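Local coordinates for protein immunoreactive 84kD antigen PG93 (PDB 5M11) that serves as an essential bacterial surface component of the type-IX secretion system of an oral pathogen and binds zinc and calcium ions, at residues T151-L164 and V196-F208. Sequence-based numbering, arbitrary orientation.
With GOL (glycerol), chain U.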
ATOM      1  N   THR A 151     -11.846 -12.181 -25.045  1.00 40.06           N
ATOM      2  CA  THR A 151     -12.539 -10.911 -24.886  1.00 38.99           C
ATOM      3  C   THR A 151     -13.834 -11.017 -24.020  1.00 42.20           C
ATOM      4  O   THR A 151     -14.057 -10.125 -23.196  1.00 44.49           O
ATOM      5  CB  THR A 151     -12.788 -10.372 -26.288  1.00 40.75           C
ATOM      6  OG1 THR A 151     -11.504 -10.126 -26.873  1.00 40.75           O
ATOM      7  CG2 THR A 151     -13.633  -9.115 -26.312  1.00 37.90           C
ATOM      8  N   ASP A 152     -14.674 -12.054 -24.194  1.00 35.84           N
ATOM      9  CA  ASP A 152     -15.927 -12.164 -23.435  1.00 34.71           C
ATOM     10  C   ASP A 152     -16.497 -13.589 -23.455  1.00 37.16           C
ATOM     11  O   ASP A 152     -16.056 -14.411 -24.259  1.00 38.90           O
ATOM     12  CB  ASP A 152     -16.985 -11.183 -23.996  1.00 38.03           C
ATOM     13  CG  ASP A 152     -17.894 -10.567 -22.941  1.00 57.67           C
ATOM     14  OD1 ASP A 152     -18.213 -11.258 -21.943  1.00 62.50           O
ATOM     15  OD2 ASP A 152     -18.320  -9.419 -23.129  1.00 61.66           O
ATOM     16  N   VAL A 153     -17.469 -13.876 -22.575  1.00 29.90           N
ATOM     17  CA  VAL A 153     -18.090 -15.183 -22.513  1.00 29.81           C
ATOM     18  C   VAL A 153     -19.617 -15.032 -22.228  1.00 36.47           C
ATOM     19  O   VAL A 153     -20.064 -14.052 -21.600  1.00 36.85           O
ATOM     20  CB  VAL A 153     -17.364 -16.158 -21.515  1.00 33.19           C
ATOM     21  CG1 VAL A 153     -17.437 -15.700 -20.053  1.00 32.69           C
ATOM     22  CG2 VAL A 153     -17.830 -17.612 -21.676  1.00 32.33           C
ATOM     23  N   ALA A 154     -20.402 -15.989 -22.757  1.00 31.45           N
ATOM     24  CA  ALA A 154     -21.834 -16.043 -22.583  1.00 30.57           C
ATOM     25  C   ALA A 154     -22.317 -17.513 -22.592  1.00 39.85           C
ATOM     26  O   ALA A 154     -21.832 -18.340 -23.359  1.00 39.76           O
ATOM     27  CB  ALA A 154     -22.533 -15.233 -23.657  1.00 30.11           C
ATOM     28  N   LYS A 155     -23.251 -17.833 -21.706  1.00 38.82           N
ATOM     29  CA  LYS A 155     -23.784 -19.164 -21.609  1.00 40.12           C
ATOM     30  C   LYS A 155     -25.174 -19.151 -22.220  1.00 49.85           C
ATOM     31  O   LYS A 155     -25.961 -18.235 -21.973  1.00 50.90           O
ATOM     32  CB  LYS A 155     -23.769 -19.603 -20.126  1.00 41.96           C
ATOM     33  CG  LYS A 155     -24.253 -21.002 -19.819  1.00 50.32           C
ATOM     34  CD  LYS A 155     -23.300 -22.112 -20.214  1.00 60.42           C
ATOM     35  CE  LYS A 155     -23.772 -23.435 -19.647  1.00 81.36           C
ATOM     36  NZ  LYS A 155     -25.035 -23.909 -20.278  1.00 94.98           N
ATOM     37  N   LEU A 156     -25.469 -20.167 -23.013  1.00 50.01           N
ATOM     38  CA  LEU A 156     -26.743 -20.326 -23.690  1.00 52.56           C
ATOM     39  C   LEU A 156     -27.493 -21.619 -23.261  1.00 60.39           C
ATOM     40  O   LEU A 156     -27.078 -22.369 -22.375  1.00 58.13           O
ATOM     41  CB  LEU A 156     -26.486 -20.361 -25.213  1.00 53.26           C
ATOM     42  CG  LEU A 156     -26.041 -19.079 -25.875  1.00 59.05           C
ATOM     43  CD1 LEU A 156     -25.211 -19.381 -27.089  1.00 60.14           C
ATOM     44  CD2 LEU A 156     -27.225 -18.277 -26.324  1.00 65.20           C
ATOM     45  N   ASP A 157     -28.609 -21.861 -23.942  1.00 62.42           N
ATOM     46  CA  ASP A 157     -29.443 -23.042 -23.839  1.00 65.32           C
ATOM     47  C   ASP A 157     -28.673 -24.298 -24.241  1.00 68.61           C
ATOM     48  O   ASP A 157     -27.729 -24.219 -25.027  1.00 66.21           O
ATOM     49  CB  ASP A 157     -30.645 -22.877 -24.797  1.00 69.57           C
ATOM     50  CG  ASP A 157     -31.750 -21.979 -24.287  1.00 85.65           C
ATOM     51  OD1 ASP A 157     -31.986 -21.975 -23.051  1.00 87.40           O
ATOM     52  OD2 ASP A 157     -32.447 -21.349 -25.136  1.00 90.64           O
ATOM     53  N   ASN A 158     -29.116 -25.458 -23.732  1.00 67.28           N
ATOM     54  CA  ASN A 158     -28.600 -26.787 -24.072  1.00 68.24           C
ATOM     55  C   ASN A 158     -27.061 -26.865 -23.968  1.00 68.39           C
ATOM     56  O   ASN A 158     -26.372 -27.183 -24.948  1.00 66.80           O
ATOM     57  CB  ASN A 158     -29.092 -27.220 -25.479  1.00 70.46           C
ATOM     58  CG  ASN A 158     -30.545 -26.880 -25.758  1.00 90.85           C
ATOM     59  OD1 ASN A 158     -30.849 -26.058 -26.639  1.00 79.44           O
ATOM     60  ND2 ASN A 158     -31.470 -27.479 -24.989  1.00 81.10           N
ATOM     61  N   ASP A 159     -26.548 -26.549 -22.760  1.00 63.29           N
ATOM     62  CA  ASP A 159     -25.143 -26.591 -22.368  1.00 62.54           C
ATOM     63  C   ASP A 159     -24.172 -25.924 -23.404  1.00 63.22           C
ATOM     64  O   ASP A 159     -23.002 -26.328 -23.489  1.00 63.39           O
ATOM     65  CB  ASP A 159     -24.723 -28.061 -22.093  1.00 67.18           C
ATOM     66  CG  ASP A 159     -24.709 -28.477 -20.615  1.00 88.92           C
ATOM     67  OD1 ASP A 159     -24.258 -27.659 -19.760  1.00 87.71           O
ATOM     68  OD2 ASP A 159     -25.088 -29.649 -20.318  1.00102.15           O
ATOM     69  N   ARG A 160     -24.650 -24.915 -24.171  1.00 55.46           N
ATOM     70  CA  ARG A 160     -23.828 -24.235 -25.172  1.00 53.42           C
ATOM     71  C   ARG A 160     -23.110 -23.032 -24.569  1.00 55.39           C
ATOM     72  O   ARG A 160     -23.671 -22.305 -23.746  1.00 57.77           O
ATOM     73  CB  ARG A 160     -24.650 -23.805 -26.367  1.00 53.08           C
ATOM     74  CG  ARG A 160     -24.908 -24.918 -27.373  1.00 66.83           C
ATOM     75  CD  ARG A 160     -26.355 -24.913 -27.857  1.00 73.12           C
ATOM     76  NE  ARG A 160     -26.906 -23.556 -27.938  1.00 74.31           N
ATOM     77  CZ  ARG A 160     -28.199 -23.260 -27.908  1.00 88.94           C
ATOM     78  NH1 ARG A 160     -29.102 -24.224 -27.787  1.00 82.85           N
ATOM     79  NH2 ARG A 160     -28.599 -22.000 -27.985  1.00 75.30           N
ATOM     80  N   LEU A 161     -21.864 -22.846 -24.960  1.00 45.74           N
ATOM     81  CA  LEU A 161     -21.010 -21.808 -24.451  1.00 42.35           C
ATOM     82  C   LEU A 161     -20.526 -20.945 -25.609  1.00 46.74           C
ATOM     83  O   LEU A 161     -20.158 -21.452 -26.678  1.00 48.92           O
ATOM     84  CB  LEU A 161     -19.860 -22.519 -23.740  1.00 41.63           C
ATOM     85  CG  LEU A 161     -19.071 -21.789 -22.674  1.00 43.14           C
ATOM     86  CD1 LEU A 161     -19.937 -21.496 -21.472  1.00 41.70           C
ATOM     87  CD2 LEU A 161     -17.891 -22.654 -22.245  1.00 44.01           C
ATOM     88  N   LEU A 162     -20.560 -19.641 -25.412  1.00 40.63           N
ATOM     89  CA  LEU A 162     -20.194 -18.662 -26.423  1.00 39.62           C
ATOM     90  C   LEU A 162     -18.915 -17.926 -26.021  1.00 37.76           C
ATOM     91  O   LEU A 162     -18.799 -17.436 -24.900  1.00 38.21           O
ATOM     92  CB  LEU A 162     -21.379 -17.716 -26.587  1.00 40.14           C
ATOM     93  CG  LEU A 162     -21.698 -17.212 -27.965  1.00 47.30           C
ATOM     94  CD1 LEU A 162     -21.834 -18.350 -28.977  1.00 49.35           C
ATOM     95  CD2 LEU A 162     -22.957 -16.420 -27.919  1.00 51.25           C
ATOM     96  N   MET A 163     -17.950 -17.890 -26.907  1.00 31.13           N
ATOM     97  CA  MET A 163     -16.636 -17.322 -26.617  1.00 31.46           C
ATOM     98  C   MET A 163     -16.210 -16.351 -27.717  1.00 37.93           C
ATOM     99  O   MET A 163     -16.299 -16.676 -28.907  1.00 40.32           O
ATOM    100  CB  MET A 163     -15.599 -18.479 -26.455  1.00 33.95           C
ATOM    101  CG  MET A 163     -14.122 -18.103 -26.588  1.00 38.08           C
ATOM    102  SD  MET A 163     -13.059 -19.466 -25.969  1.00 43.49           S
ATOM    103  CE  MET A 163     -12.594 -20.182 -27.470  1.00 42.15           C
ATOM    104  N   LEU A 164     -15.747 -15.164 -27.313  1.00 32.46           N
ATOM    105  CA  LEU A 164     -15.249 -14.179 -28.252  1.00 33.54           C
ATOM    106  C   LEU A 164     -13.741 -14.048 -28.056  1.00 37.08           C
ATOM    107  O   LEU A 164     -13.315 -13.594 -26.994  1.00 37.06           O
ATOM    108  CB  LEU A 164     -15.983 -12.845 -28.048  1.00 33.40           C
ATOM    109  CG  LEU A 164     -15.593 -11.646 -28.906  1.00 38.38           C
ATOM    110  CD1 LEU A 164     -15.988 -11.830 -30.383  1.00 38.72           C
ATOM    111  CD2 LEU A 164     -16.280 -10.427 -28.390  1.00 40.89           C
ATOM    112  N   VAL A 196     -16.421  -5.973 -31.762  1.00 49.19           N
ATOM    113  CA  VAL A 196     -17.229  -6.305 -30.584  1.00 46.31           C
ATOM    114  C   VAL A 196     -16.333  -6.266 -29.353  1.00 50.97           C
ATOM    115  O   VAL A 196     -15.341  -6.996 -29.306  1.00 52.34           O
ATOM    116  CB  VAL A 196     -18.004  -7.651 -30.693  1.00 47.74           C
ATOM    117  CG1 VAL A 196     -18.799  -7.937 -29.419  1.00 45.61           C
ATOM    118  CG2 VAL A 196     -18.916  -7.693 -31.917  1.00 47.52           C
ATOM    119  N   THR A 197     -16.678  -5.391 -28.380  1.00 45.57           N
ATOM    120  CA  THR A 197     -15.955  -5.198 -27.123  1.00 44.53           C
ATOM    121  C   THR A 197     -16.610  -5.964 -25.979  1.00 47.06           C
ATOM    122  O   THR A 197     -15.978  -6.215 -24.942  1.00 46.71           O
ATOM    123  CB  THR A 197     -15.874  -3.726 -26.756  1.00 48.60           C
ATOM    124  OG1 THR A 197     -17.179  -3.262 -26.472  1.00 57.39           O
ATOM    125  CG2 THR A 197     -15.217  -2.888 -27.805  1.00 41.21           C
ATOM    126  N   GLY A 198     -17.881  -6.302 -26.162  1.00 42.07           N
ATOM    127  CA  GLY A 198     -18.620  -7.048 -25.163  1.00 39.31           C
ATOM    128  C   GLY A 198     -19.871  -7.709 -25.669  1.00 40.91           C
ATOM    129  O   GLY A 198     -20.441  -7.274 -26.656  1.00 41.00           O
ATOM    130  N   LEU A 199     -20.320  -8.746 -24.973  1.00 37.87           N
ATOM    131  CA  LEU A 199     -21.562  -9.438 -25.295  1.00 38.05           C
ATOM    132  C   LEU A 199     -22.226  -9.982 -24.012  1.00 41.80           C
ATOM    133  O   LEU A 199     -21.538 -10.270 -23.035  1.00 42.65           O
ATOM    134  CB  LEU A 199     -21.418 -10.543 -26.383  1.00 37.44           C
ATOM    135  CG  LEU A 199     -20.339 -11.590 -26.253  1.00 41.07           C
ATOM    136  CD1 LEU A 199     -20.759 -12.685 -25.370  1.00 39.89           C
ATOM    137  CD2 LEU A 199     -20.037 -12.200 -27.595  1.00 44.29           C
ATOM    138  N   GLY A 200     -23.550 -10.097 -24.043  1.00 34.63           N
ATOM    139  CA  GLY A 200     -24.319 -10.605 -22.931  1.00 32.99           C
ATOM    140  C   GLY A 200     -25.682 -11.019 -23.400  1.00 38.68           C
ATOM    141  O   GLY A 200     -26.153 -10.506 -24.406  1.00 41.66           O
ATOM    142  N   ILE A 201     -26.308 -11.957 -22.682  1.00 34.14           N
ATOM    143  CA  ILE A 201     -27.638 -12.515 -22.911  1.00 32.96           C
ATOM    144  C   ILE A 201     -28.660 -11.787 -22.065  1.00 37.80           C
ATOM    145  O   ILE A 201     -28.407 -11.476 -20.907  1.00 38.06           O
ATOM    146  CB  ILE A 201     -27.599 -14.029 -22.602  1.00 34.81           C
ATOM    147  CG1 ILE A 201     -27.417 -14.826 -23.884  1.00 35.52           C
ATOM    148  CG2 ILE A 201     -28.800 -14.511 -21.863  1.00 35.40           C
ATOM    149  CD1 ILE A 201     -26.133 -15.458 -23.996  1.00 40.90           C
ATOM    150  N   VAL A 202     -29.823 -11.519 -22.647  1.00 35.87           N
ATOM    151  CA  VAL A 202     -30.929 -10.850 -21.969  1.00 36.63           C
ATOM    152  C   VAL A 202     -32.170 -11.502 -22.537  1.00 42.94           C
ATOM    153  O   VAL A 202     -32.451 -11.373 -23.717  1.00 42.81           O
ATOM    154  CB  VAL A 202     -30.880  -9.287 -22.068  1.00 40.24           C
ATOM    155  CG1 VAL A 202     -30.696  -8.784 -23.500  1.00 39.65           C
ATOM    156  CG2 VAL A 202     -32.076  -8.626 -21.399  1.00 41.63           C
ATOM    157  N   GLY A 203     -32.814 -12.312 -21.716  1.00 43.24           N
ATOM    158  CA  GLY A 203     -33.989 -13.095 -22.087  1.00 44.99           C
ATOM    159  C   GLY A 203     -33.646 -14.055 -23.202  1.00 49.06           C
ATOM    160  O   GLY A 203     -32.600 -14.724 -23.153  1.00 45.84           O
ATOM    161  N   GLU A 204     -34.471 -14.023 -24.273  1.00 48.42           N
ATOM    162  CA  GLU A 204     -34.264 -14.850 -25.465  1.00 48.10           C
ATOM    163  C   GLU A 204     -33.341 -14.150 -26.522  1.00 51.33           C
ATOM    164  O   GLU A 204     -33.330 -14.557 -27.681  1.00 54.84           O
ATOM    165  CB  GLU A 204     -35.608 -15.265 -26.076  1.00 51.05           C
ATOM    166  CG  GLU A 204     -36.476 -16.072 -25.121  1.00 67.53           C
ATOM    167  CD  GLU A 204     -35.974 -17.426 -24.643  1.00103.93           C
ATOM    168  OE1 GLU A 204     -35.243 -18.107 -25.401  1.00108.90           O
ATOM    169  OE2 GLU A 204     -36.372 -17.832 -23.526  1.00101.74           O
ATOM    170  N   ASP A 205     -32.548 -13.140 -26.120  1.00 42.55           N
ATOM    171  CA  ASP A 205     -31.653 -12.440 -27.037  1.00 40.08           C
ATOM    172  C   ASP A 205     -30.228 -12.371 -26.493  1.00 41.54           C
ATOM    173  O   ASP A 205     -30.001 -12.501 -25.292  1.00 40.06           O
ATOM    174  CB  ASP A 205     -32.144 -11.007 -27.340  1.00 42.21           C
ATOM    175  CG  ASP A 205     -33.617 -10.854 -27.620  1.00 54.30           C
ATOM    176  OD1 ASP A 205     -34.080 -11.367 -28.664  1.00 55.31           O
ATOM    177  OD2 ASP A 205     -34.310 -10.204 -26.803  1.00 63.43           O
ATOM    178  N   ILE A 206     -29.286 -12.120 -27.396  1.00 38.55           N
ATOM    179  CA  ILE A 206     -27.863 -11.929 -27.152  1.00 38.47           C
ATOM    180  C   ILE A 206     -27.525 -10.538 -27.700  1.00 46.10           C
ATOM    181  O   ILE A 206     -27.869 -10.249 -28.844  1.00 48.58           O
ATOM    182  CB  ILE A 206     -26.989 -13.093 -27.758  1.00 41.10           C
ATOM    183  CG1 ILE A 206     -25.505 -12.738 -27.852  1.00 41.13           C
ATOM    184  CG2 ILE A 206     -27.479 -13.629 -29.098  1.00 42.00           C
ATOM    185  CD1 ILE A 206     -24.701 -13.223 -26.698  1.00 51.48           C
ATOM    186  N   CYS A 207     -26.927  -9.660 -26.887  1.00 44.23           N
ATOM    187  CA  CYS A 207     -26.551  -8.315 -27.350  1.00 46.95           C
ATOM    188  C   CYS A 207     -25.048  -8.191 -27.522  1.00 44.92           C
ATOM    189  O   CYS A 207     -24.276  -8.670 -26.671  1.00 41.05           O
ATOM    190  CB  CYS A 207     -27.082  -7.214 -26.438  1.00 50.29           C
ATOM    191  SG  CYS A 207     -28.887  -7.126 -26.357  1.00 56.27           S
ATOM    192  N   PHE A 208     -24.659  -7.509 -28.622  1.00 38.86           N
ATOM    193  CA  PHE A 208     -23.280  -7.266 -29.022  1.00 37.75           C
ATOM    194  C   PHE A 208     -22.976  -5.793 -29.089  1.00 41.96           C
ATOM    195  O   PHE A 208     -23.512  -5.079 -29.936  1.00 41.71           O
ATOM    196  CB  PHE A 208     -22.962  -7.894 -30.379  1.00 39.33           C
ATOM    197  CG  PHE A 208     -23.315  -9.347 -30.551  1.00 39.42           C
ATOM    198  CD1 PHE A 208     -22.379 -10.338 -30.292  1.00 40.62           C
ATOM    199  CD2 PHE A 208     -24.540  -9.720 -31.090  1.00 41.76           C
ATOM    200  CE1 PHE A 208     -22.672 -11.679 -30.526  1.00 41.11           C
ATOM    201  CE2 PHE A 208     -24.832 -11.065 -31.333  1.00 44.94           C
ATOM    202  CZ  PHE A 208     -23.894 -12.038 -31.051  1.00 41.78           C
TER
HETATM  203  C1  GOL U 820     -33.075 -20.470 -20.065  1.00 91.20           C
HETATM  204  O1  GOL U 820     -31.928 -20.460 -19.221  1.00 90.30           O
HETATM  205  C2  GOL U 820     -32.966 -19.425 -21.153  1.00 91.14           C
HETATM  206  O2  GOL U 820     -31.664 -19.490 -21.751  1.00 92.04           O
HETATM  207  C3  GOL U 820     -34.021 -19.695 -22.202  1.00 88.74           C
HETATM  208  O3  GOL U 820     -33.640 -19.159 -23.465  1.00 85.94           O
HETATM  209  O   HOH W   1     -21.999 -12.205 -21.002  1.00 37.05           O
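T151 turns its CG2 toward the carbonyl oxygens of V196 and T197 where two neighbouring blades of the beta-propeller pack face to face, their innermost strands 151-155 and 196-202 running nearly parallel (12°), each first strand paired within its own blade. T151 and D152 form a classic beta bulge opposite L164. The carboxylate of D152 bridges the blades: OD2 accepts the N-H of L199 (N to OD2 2.8 Å), met from above the carboxylate plane, while OD1 accepts the N-H of V153 through its anti lone pair and forms a salt bridge with R114 of the preceding blade. At V153 a water donates to both its carbonyl O and L199 O, a second polar link. A154 then sits among apolar ends, its CB 3.5 Å from L199 CD1 and 3.6 Å from I201 CD1. L156 crosses I201 at about a right angle, L156 CD2 against I201 CD1. Beyond, a glycerol, probably from the crystallisation liquor, lies between D157 and E204, its O2 donating to D157 OD1 (2.8 Å). On the returning strand, L162 and I206 meet tip to tip, L162 CD2 to I206 CD1. With CG anti to its backbone N (chi1 178°), L164 carries CD2 across to V196, 3.7 Å from V196 CG1.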